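Local coordinates for tyrosinase (Aspergillus oryzae, PDB 6JU8), which probably oxidises L-tyrosine and L-dopa to L-dopaquinone with molecular oxygen at a dinuclear copper centre, at residues 59-64 against 76-81; 63-68 against 198-203. The protein carries 1 engineered substitution. One frame throughout, in Å; residues are numbered along the deposited sequence.

Contact 1 (59-64 against 76-81); sequences NDQLSY and TEWDGV
Gln61 meets Trp78 and Asp79 through both its backbone carbonyl and its side-chain amide. The indole NE1 of Trp78 donates to Gln61 O at 2.9 Å. This bond is nearly straight (171°), and the oxygen lies close to the ring plane. In the side chain, Gln61 CG sits between its own backbone N and carbonyl carbon (chi1 70°), and the rest of the chain is extended. That course carries the amide across the indole to Asp79. The amide stacks on the ring with the planes 17° apart, and OE1 lies over one face near the rim.

The amide then grips Asp79 at two points. Asp79 N donates to Gln61 OE1 at 2.8 Å along a clearly bent path. Gln61 NE2 donates to Asp79 OD1 at 2.9 Å, almost straight, but reaches that oxygen from above the carboxylate plane. Together the two bonds fix the rotation of the amide. A water also donates to Gln61 OE1 (2.8 Å). The other carboxylate oxygen of Asp79 is held by His412 and by the backbone of Tyr7. Leu62 CD2 adds an apolar touch at the indole edge, 4.2 Å from Trp78 CZ2.

The contact joins two tight turns of the tyrosinase central domain: a type I turn at 60-63, which also carries an Asx turn at Asp60, and a type I' turn at 78-81.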
ATOM      1  N   ASN A  59      19.637  14.042  17.035  1.00 16.04           N
ATOM      2  CA  ASN A  59      20.684  14.223  18.040  1.00 16.14           C
ATOM      3  C   ASN A  59      20.268  13.556  19.340  1.00 17.08           C
ATOM      4  O   ASN A  59      21.030  13.592  20.300  1.00 19.69           O
ATOM      5  CB  ASN A  59      21.015  15.701  18.254  1.00 18.10           C
ATOM      6  CG  ASN A  59      19.926  16.489  18.941  1.00 23.09           C
ATOM      7  OD1 ASN A  59      18.761  16.112  18.986  1.00 29.66           O
ATOM      8  ND2 ASN A  59      20.268  17.623  19.535  1.00 29.58           N
ATOM      9  N   ASP A  60      19.083  12.962  19.372  1.00 15.55           N
ATOM     10  CA  ASP A  60      18.639  12.182  20.537  1.00 15.42           C
ATOM     11  C   ASP A  60      18.894  10.716  20.230  1.00 12.64           C
ATOM     12  O   ASP A  60      18.288  10.174  19.305  1.00 12.86           O
ATOM     13  CB  ASP A  60      17.153  12.441  20.805  1.00 15.65           C
ATOM     14  CG  ASP A  60      16.600  11.767  22.042  1.00 17.18           C
ATOM     15  OD1 ASP A  60      17.226  10.810  22.555  1.00 17.99           O
ATOM     16  OD2 ASP A  60      15.503  12.171  22.525  1.00 18.55           O
ATOM     17  N   GLN A  61      19.814  10.068  20.926  1.00 13.15           N
ATOM     18  CA  GLN A  61      20.170   8.697  20.594  1.00 13.01           C
ATOM     19  C   GLN A  61      19.043   7.733  20.963  1.00 12.35           C
ATOM     20  O   GLN A  61      19.124   6.563  20.571  1.00 12.32           O
ATOM     21  CB  GLN A  61      21.489   8.309  21.267  1.00 14.94           C
ATOM     22  CG  GLN A  61      21.360   8.171  22.776  1.00 16.63           C
ATOM     23  CD  GLN A  61      22.610   7.519  23.352  1.00 17.90           C
ATOM     24  OE1 GLN A  61      23.612   7.455  22.638  1.00 20.13           O
ATOM     25  NE2 GLN A  61      22.509   7.083  24.594  1.00 19.68           N
ATOM     26  N   LEU A  62      18.002   8.187  21.651  1.00 11.57           N
ATOM     27  CA  LEU A  62      16.808   7.357  21.887  1.00 12.15           C
ATOM     28  C   LEU A  62      15.670   7.682  20.923  1.00 11.50           C
ATOM     29  O   LEU A  62      14.525   7.287  21.177  1.00 12.18           O
ATOM     30  CB  LEU A  62      16.357   7.500  23.352  1.00 13.51           C
ATOM     31  CG  LEU A  62      17.418   7.192  24.412  1.00 13.18           C
ATOM     32  CD1 LEU A  62      16.810   7.275  25.806  1.00 16.62           C
ATOM     33  CD2 LEU A  62      18.029   5.800  24.204  1.00 14.02           C
ATOM     34  N   SER A  63      15.977   8.397  19.836  1.00 10.91           N
ATOM     35  CA  SER A  63      14.993   8.529  18.759  1.00 11.33           C
ATOM     36  C   SER A  63      14.858   7.203  18.021  1.00 10.89           C
ATOM     37  O   SER A  63      15.791   6.379  18.005  1.00 10.78           O
ATOM     38  CB  SER A  63      15.392   9.614  17.765  1.00 12.08           C
ATOM     39  OG  SER A  63      16.638   9.303  17.137  1.00 12.52           O
ATOM     40  N   TYR A  64      13.722   7.001  17.347  1.00 10.20           N
ATOM     41  CA  TYR A  64      13.583   5.773  16.565  1.00  9.88           C
ATOM     42  C   TYR A  64      14.682   5.615  15.531  1.00  9.48           C
ATOM     43  O   TYR A  64      15.284   4.540  15.372  1.00  9.91           O
ATOM     44  CB  TYR A  64      12.205   5.770  15.887  1.00  9.73           C
ATOM     45  CG  TYR A  64      11.913   4.451  15.182  1.00  9.68           C
ATOM     46  CD1 TYR A  64      11.284   3.400  15.852  1.00  9.69           C
ATOM     47  CD2 TYR A  64      12.265   4.283  13.848  1.00  9.83           C
ATOM     48  CE1 TYR A  64      11.013   2.208  15.203  1.00 10.21           C
ATOM     49  CE2 TYR A  64      12.007   3.087  13.183  1.00 10.03           C
ATOM     50  CZ  TYR A  64      11.394   2.062  13.876  1.00 10.60           C
ATOM     51  OH  TYR A  64      11.133   0.876  13.217  1.00 12.87           O
ATOM     52  N   THR A  76      26.916   4.850  12.293  1.00 11.31           N
ATOM     53  CA  THR A  76      27.484   5.865  13.161  1.00 12.28           C
ATOM     54  C   THR A  76      27.650   5.352  14.593  1.00 11.68           C
ATOM     55  O   THR A  76      27.217   4.271  14.941  1.00 11.93           O
ATOM     56  CB  THR A  76      26.607   7.135  13.236  1.00 14.64           C
ATOM     57  OG1 THR A  76      25.408   6.828  13.966  1.00 16.50           O
ATOM     58  CG2 THR A  76      26.182   7.631  11.865  1.00 19.02           C
ATOM     59  N   GLU A  77      28.240   6.203  15.427  1.00 12.84           N
ATOM     60  CA  GLU A  77      28.327   5.984  16.861  1.00 13.20           C
ATOM     61  C   GLU A  77      26.946   5.874  17.489  1.00 11.97           C
ATOM     62  O   GLU A  77      25.967   6.416  16.985  1.00 13.25           O
ATOM     63  CB  GLU A  77      29.128   7.094  17.549  1.00 17.83           C
ATOM     64  CG  GLU A  77      28.371   8.383  17.748  1.00 28.08           C
ATOM     65  CD  GLU A  77      27.544   8.456  19.008  1.00 27.81           C
ATOM     66  OE1 GLU A  77      27.839   7.929  20.099  1.00 27.09           O
ATOM     67  OE2 GLU A  77      26.485   9.098  18.913  1.00 33.90           O
ATOM     68  N   TRP A  78      26.906   5.128  18.595  1.00 11.91           N
ATOM     69  CA  TRP A  78      25.731   5.125  19.456  1.00 11.50           C
ATOM     70  C   TRP A  78      26.212   4.940  20.892  1.00 12.86           C
ATOM     71  O   TRP A  78      27.122   4.141  21.138  1.00 14.11           O
ATOM     72  CB  TRP A  78      24.720   4.035  19.053  1.00 11.91           C
ATOM     73  CG  TRP A  78      23.453   4.185  19.847  1.00 11.11           C
ATOM     74  CD1 TRP A  78      22.400   5.015  19.576  1.00 10.44           C
ATOM     75  CD2 TRP A  78      23.095   3.483  21.048  1.00 12.15           C
ATOM     76  NE1 TRP A  78      21.436   4.876  20.531  1.00 11.34           N
ATOM     77  CE2 TRP A  78      21.819   3.939  21.447  1.00 12.11           C
ATOM     78  CE3 TRP A  78      23.740   2.496  21.813  1.00 11.11           C
ATOM     79  CZ2 TRP A  78      21.164   3.462  22.590  1.00 10.63           C
ATOM     80  CZ3 TRP A  78      23.087   2.035  22.934  1.00 12.70           C
ATOM     81  CH2 TRP A  78      21.831   2.504  23.305  1.00 11.37           C
ATOM     82  N   ASP A  79      25.632   5.676  21.822  1.00 15.36           N
ATOM     83  CA  ASP A  79      25.961   5.576  23.244  1.00 15.48           C
ATOM     84  C   ASP A  79      27.462   5.667  23.504  1.00 17.75           C
ATOM     85  O   ASP A  79      28.006   5.033  24.414  1.00 17.86           O
ATOM     86  CB  ASP A  79      25.385   4.321  23.889  1.00 18.49           C
ATOM     87  CG  ASP A  79      25.064   4.535  25.361  1.00 20.13           C
ATOM     88  OD1 ASP A  79      24.814   5.702  25.755  1.00 19.43           O
ATOM     89  OD2 ASP A  79      25.065   3.536  26.112  1.00 20.30           O
ATOM     90  N   GLY A  80      28.139   6.523  22.727  1.00 17.23           N
ATOM     91  CA  GLY A  80      29.549   6.749  22.990  1.00 18.87           C
ATOM     92  C   GLY A  80      30.467   5.677  22.437  1.00 17.06           C
ATOM     93  O   GLY A  80      31.681   5.745  22.652  1.00 20.88           O
ATOM     94  N   VAL A  81      29.894   4.716  21.721  1.00 15.89           N
ATOM     95  CA  VAL A  81      30.660   3.634  21.107  1.00 18.28           C
ATOM     96  C   VAL A  81      30.842   3.955  19.631  1.00 17.63           C
ATOM     97  O   VAL A  81      29.843   4.169  18.926  1.00 17.32           O
ATOM     98  CB  VAL A  81      29.909   2.300  21.252  1.00 15.98           C
ATOM     99  CG1 VAL A  81      30.745   1.163  20.682  1.00 18.69           C
ATOM    100  CG2 VAL A  81      29.489   2.048  22.687  1.00 20.30           C
TER
HETATM  101  O   HOH W   1      24.926   9.159  20.886  1.00 23.12           O

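Contact 2 (63-68 against 198-203); sequences SYFRLA and YRFQMQ
Tyr64 and Phe200 both hold CG anti to the backbone N, with chi1 at -173° and 172°, and these torsions send their rings toward each other across the contact. The Phe65 ring lies beside Met202, whose bent chain turns its sulfur and methyl group to it.

The Tyr64 and Phe200 side chains run past each other in opposite directions. Their ring centroids are 4.5 Å apart and the planes are inclined at 42°. The pair is therefore neither a parallel stack nor a T-shaped one. Tyr64 CD2 sits over the centre of one Phe200 face, and its closest approach is to Phe200 CD1, at 3.5 Å. The tip of the Phe200 ring reaches the next residue of the helix, with CZ 4.2 Å from Phe65 CB.

Met202 makes a Met-aromatic contact with Phe65. The two side chains cross at about a right angle. The sulfur SD is 3.7 Å from Phe65 CD2 and approaches the ring obliquely, and the CE methyl lies nearly as close to the same carbon. No hydrogen bond joins the two segments, so the packing is apolar.

Tyr64 OH lies beyond the contact, bonded to Tyr368 O and Trp373 NE1. At the start of the helix, Ser63 OG accepts from Arg66 N as an N-cap. The first turn of helix 64-69 packs on an extended part of the loop between strands 190-194 and 218-222. Helix 41-55 touches both Tyr64 and Phe200, and helix 103-129 meets Tyr64 through Tyr114.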
ATOM      1  N   SER A  63      15.977   8.397  19.836  1.00 10.91           N
ATOM      2  CA  SER A  63      14.993   8.529  18.759  1.00 11.33           C
ATOM      3  C   SER A  63      14.858   7.203  18.021  1.00 10.89           C
ATOM      4  O   SER A  63      15.791   6.379  18.005  1.00 10.78           O
ATOM      5  CB  SER A  63      15.392   9.614  17.765  1.00 12.08           C
ATOM      6  OG  SER A  63      16.638   9.303  17.137  1.00 12.52           O
ATOM      7  N   TYR A  64      13.722   7.001  17.347  1.00 10.20           N
ATOM      8  CA  TYR A  64      13.583   5.773  16.565  1.00  9.88           C
ATOM      9  C   TYR A  64      14.682   5.615  15.531  1.00  9.48           C
ATOM     10  O   TYR A  64      15.284   4.540  15.372  1.00  9.91           O
ATOM     11  CB  TYR A  64      12.205   5.770  15.887  1.00  9.73           C
ATOM     12  CG  TYR A  64      11.913   4.451  15.182  1.00  9.68           C
ATOM     13  CD1 TYR A  64      11.284   3.400  15.852  1.00  9.69           C
ATOM     14  CD2 TYR A  64      12.265   4.283  13.848  1.00  9.83           C
ATOM     15  CE1 TYR A  64      11.013   2.208  15.203  1.00 10.21           C
ATOM     16  CE2 TYR A  64      12.007   3.087  13.183  1.00 10.03           C
ATOM     17  CZ  TYR A  64      11.394   2.062  13.876  1.00 10.60           C
ATOM     18  OH  TYR A  64      11.133   0.876  13.217  1.00 12.87           O
ATOM     19  N   PHE A  65      14.974   6.703  14.809  1.00  9.48           N
ATOM     20  CA  PHE A  65      15.991   6.633  13.775  1.00  9.61           C
ATOM     21  C   PHE A  65      17.316   6.146  14.374  1.00  9.10           C
ATOM     22  O   PHE A  65      17.995   5.279  13.844  1.00 10.37           O
ATOM     23  CB  PHE A  65      16.208   7.995  13.091  1.00 11.10           C
ATOM     24  CG  PHE A  65      17.228   7.915  11.983  1.00  9.95           C
ATOM     25  CD1 PHE A  65      18.594   7.932  12.259  1.00 11.44           C
ATOM     26  CD2 PHE A  65      16.814   7.814  10.650  1.00 11.33           C
ATOM     27  CE1 PHE A  65      19.541   7.832  11.246  1.00 12.32           C
ATOM     28  CE2 PHE A  65      17.749   7.705   9.644  1.00 12.51           C
ATOM     29  CZ  PHE A  65      19.097   7.736   9.931  1.00 12.30           C
ATOM     30  N   ARG A  66      17.727   6.733  15.506  1.00 10.02           N
ATOM     31  CA  ARG A  66      19.022   6.358  16.066  1.00  9.86           C
ATOM     32  C   ARG A  66      19.008   4.959  16.653  1.00  8.71           C
ATOM     33  O   ARG A  66      20.033   4.261  16.604  1.00  9.79           O
ATOM     34  CB  ARG A  66      19.456   7.392  17.103  1.00 10.74           C
ATOM     35  CG  ARG A  66      19.752   8.774  16.545  1.00 12.21           C
ATOM     36  CD  ARG A  66      21.028   8.837  15.715  1.00 12.52           C
ATOM     37  NE  ARG A  66      22.206   8.314  16.412  1.00 13.24           N
ATOM     38  CZ  ARG A  66      22.866   8.957  17.356  1.00 13.99           C
ATOM     39  NH1 ARG A  66      22.468  10.157  17.778  1.00 14.15           N
ATOM     40  NH2 ARG A  66      23.928   8.395  17.943  1.00 16.79           N
ATOM     41  N   LEU A  67      17.903   4.513  17.239  1.00  9.02           N
ATOM     42  CA  LEU A  67      17.819   3.132  17.718  1.00  9.33           C
ATOM     43  C   LEU A  67      17.877   2.126  16.578  1.00  9.38           C
ATOM     44  O   LEU A  67      18.640   1.151  16.650  1.00  9.42           O
ATOM     45  CB  LEU A  67      16.518   2.942  18.515  1.00 10.06           C
ATOM     46  CG  LEU A  67      16.485   3.724  19.828  1.00 10.97           C
ATOM     47  CD1 LEU A  67      15.082   3.693  20.402  1.00 13.03           C
ATOM     48  CD2 LEU A  67      17.492   3.121  20.811  1.00 12.92           C
ATOM     49  N   ALA A  68      17.129   2.377  15.501  1.00  8.99           N
ATOM     50  CA  ALA A  68      17.244   1.561  14.296  1.00  9.36           C
ATOM     51  C   ALA A  68      18.646   1.638  13.701  1.00  8.41           C
ATOM     52  O   ALA A  68      19.160   0.665  13.142  1.00  9.82           O
ATOM     53  CB  ALA A  68      16.221   2.013  13.274  1.00  9.71           C
ATOM     54  N   TYR A 198       2.954   0.908  11.161  1.00  8.92           N
ATOM     55  CA  TYR A 198       2.721   0.638   9.739  1.00  9.12           C
ATOM     56  C   TYR A 198       3.943   0.868   8.873  1.00  9.17           C
ATOM     57  O   TYR A 198       4.154   0.198   7.877  1.00  9.65           O
ATOM     58  CB  TYR A 198       1.578   1.534   9.292  1.00 10.44           C
ATOM     59  CG  TYR A 198       1.069   1.504   7.895  1.00  9.04           C
ATOM     60  CD1 TYR A 198       0.388   0.387   7.402  1.00 10.15           C
ATOM     61  CD2 TYR A 198       1.210   2.592   7.041  1.00  9.82           C
ATOM     62  CE1 TYR A 198      -0.116   0.342   6.119  1.00 10.50           C
ATOM     63  CE2 TYR A 198       0.704   2.574   5.746  1.00 10.92           C
ATOM     64  CZ  TYR A 198       0.048   1.444   5.299  1.00 10.93           C
ATOM     65  OH  TYR A 198      -0.456   1.427   4.015  1.00 12.81           O
ATOM     66  N   ARG A 199       4.741   1.865   9.258  1.00  9.49           N
ATOM     67  CA  ARG A 199       5.887   2.293   8.488  1.00  9.73           C
ATOM     68  C   ARG A 199       6.675   3.273   9.346  1.00  9.79           C
ATOM     69  O   ARG A 199       6.146   3.712  10.383  1.00 11.38           O
ATOM     70  CB  ARG A 199       5.542   2.955   7.148  1.00 11.94           C
ATOM     71  CG  ARG A 199       4.707   4.214   7.233  1.00 14.32           C
ATOM     72  CD  ARG A 199       5.495   5.513   7.331  1.00 14.93           C
ATOM     73  NE  ARG A 199       4.552   6.643   7.158  1.00 19.03           N
ATOM     74  CZ  ARG A 199       4.201   7.077   5.957  1.00 18.52           C
ATOM     75  NH1 ARG A 199       4.716   6.485   4.880  1.00 17.18           N
ATOM     76  NH2 ARG A 199       3.346   8.076   5.831  1.00 26.64           N
ATOM     77  N   PHE A 200       7.877   3.621   8.894  1.00  9.39           N
ATOM     78  CA  PHE A 200       8.604   4.731   9.498  1.00 10.24           C
ATOM     79  C   PHE A 200       9.078   5.645   8.370  1.00  9.54           C
ATOM     80  O   PHE A 200       9.584   5.154   7.348  1.00 10.77           O
ATOM     81  CB  PHE A 200       9.787   4.235  10.336  1.00 10.10           C
ATOM     82  CG  PHE A 200      10.671   5.379  10.822  1.00  9.51           C
ATOM     83  CD1 PHE A 200      10.199   6.250  11.795  1.00 11.47           C
ATOM     84  CD2 PHE A 200      11.938   5.549  10.313  1.00  9.86           C
ATOM     85  CE1 PHE A 200      10.992   7.298  12.236  1.00 11.34           C
ATOM     86  CE2 PHE A 200      12.755   6.602  10.745  1.00 10.85           C
ATOM     87  CZ  PHE A 200      12.270   7.455  11.725  1.00 11.26           C
ATOM     88  N   GLN A 201       8.913   6.952   8.562  1.00 10.77           N
ATOM     89  CA  GLN A 201       9.458   7.873   7.572  1.00 12.04           C
ATOM     90  C   GLN A 201      10.140   9.045   8.267  1.00 13.32           C
ATOM     91  O   GLN A 201       9.802   9.386   9.410  1.00 14.42           O
ATOM     92  CB  GLN A 201       8.396   8.380   6.595  1.00 15.63           C
ATOM     93  CG  GLN A 201       7.351   9.298   7.222  1.00 16.59           C
ATOM     94  CD  GLN A 201       6.384   9.840   6.178  1.00 20.98           C
ATOM     95  OE1 GLN A 201       6.700   9.855   4.988  1.00 22.09           O
ATOM     96  NE2 GLN A 201       5.212  10.251   6.615  1.00 29.83           N
ATOM     97  N   MET A 202      11.097   9.600   7.535  1.00 14.01           N
ATOM     98  CA  MET A 202      11.683  10.869   7.966  1.00 14.19           C
ATOM     99  C   MET A 202      10.938  12.000   7.284  1.00 13.81           C
ATOM    100  O   MET A 202       9.923  11.829   6.596  1.00 15.58           O
ATOM    101  CB  MET A 202      13.186  10.873   7.659  1.00 14.95           C
ATOM    102  CG  MET A 202      13.996   9.844   8.476  1.00 16.75           C
ATOM    103  SD  MET A 202      13.934  10.182  10.257  1.00 16.98           S
ATOM    104  CE  MET A 202      15.341  11.292  10.398  1.00 21.05           C
ATOM    105  N   GLN A 203      11.390  13.224   7.472  1.00 13.99           N
ATOM    106  CA  GLN A 203      10.715  14.402   6.894  1.00 14.63           C
ATOM    107  C   GLN A 203      11.355  14.822   5.573  1.00 15.81           C
ATOM    108  O   GLN A 203      10.964  15.818   4.943  1.00 21.11           O
ATOM    109  CB  GLN A 203      10.774  15.556   7.898  1.00 15.76           C
ATOM    110  CG  GLN A 203       9.944  15.350   9.154  1.00 23.50           C
ATOM    111  CD  GLN A 203      10.226  16.416  10.198  1.00 30.10           C
ATOM    112  OE1 GLN A 203      11.009  16.182  11.126  1.00 55.31           O
ATOM    113  NE2 GLN A 203       9.613  17.586  10.065  1.00 43.15           N
TER

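How the contacts relate
Contacts 1 and 2 share Ser63 and Tyr64, and their centres are 13 Å apart. The 59-64 turn leads straight into helix 64-69, so one piece of chain serves both. Arg66 of contact 2 ties them further: its NH2 forms a salt bridge with Glu77 OE2 of contact 1 at 2.8 Å. Its aliphatic part also packs on the 60-61 backbone, with CG 3.4 Å from Asp60 O. The copper ligand His71 follows this helix. The side chains of Trp78 in contact 1 and Tyr64 in contact 2 each lie about 10 Å from that of His71. The side chain of Tyr64 is about 12 Å from a bound copper ion. No residue touching in either contact is among the six copper-site histidines.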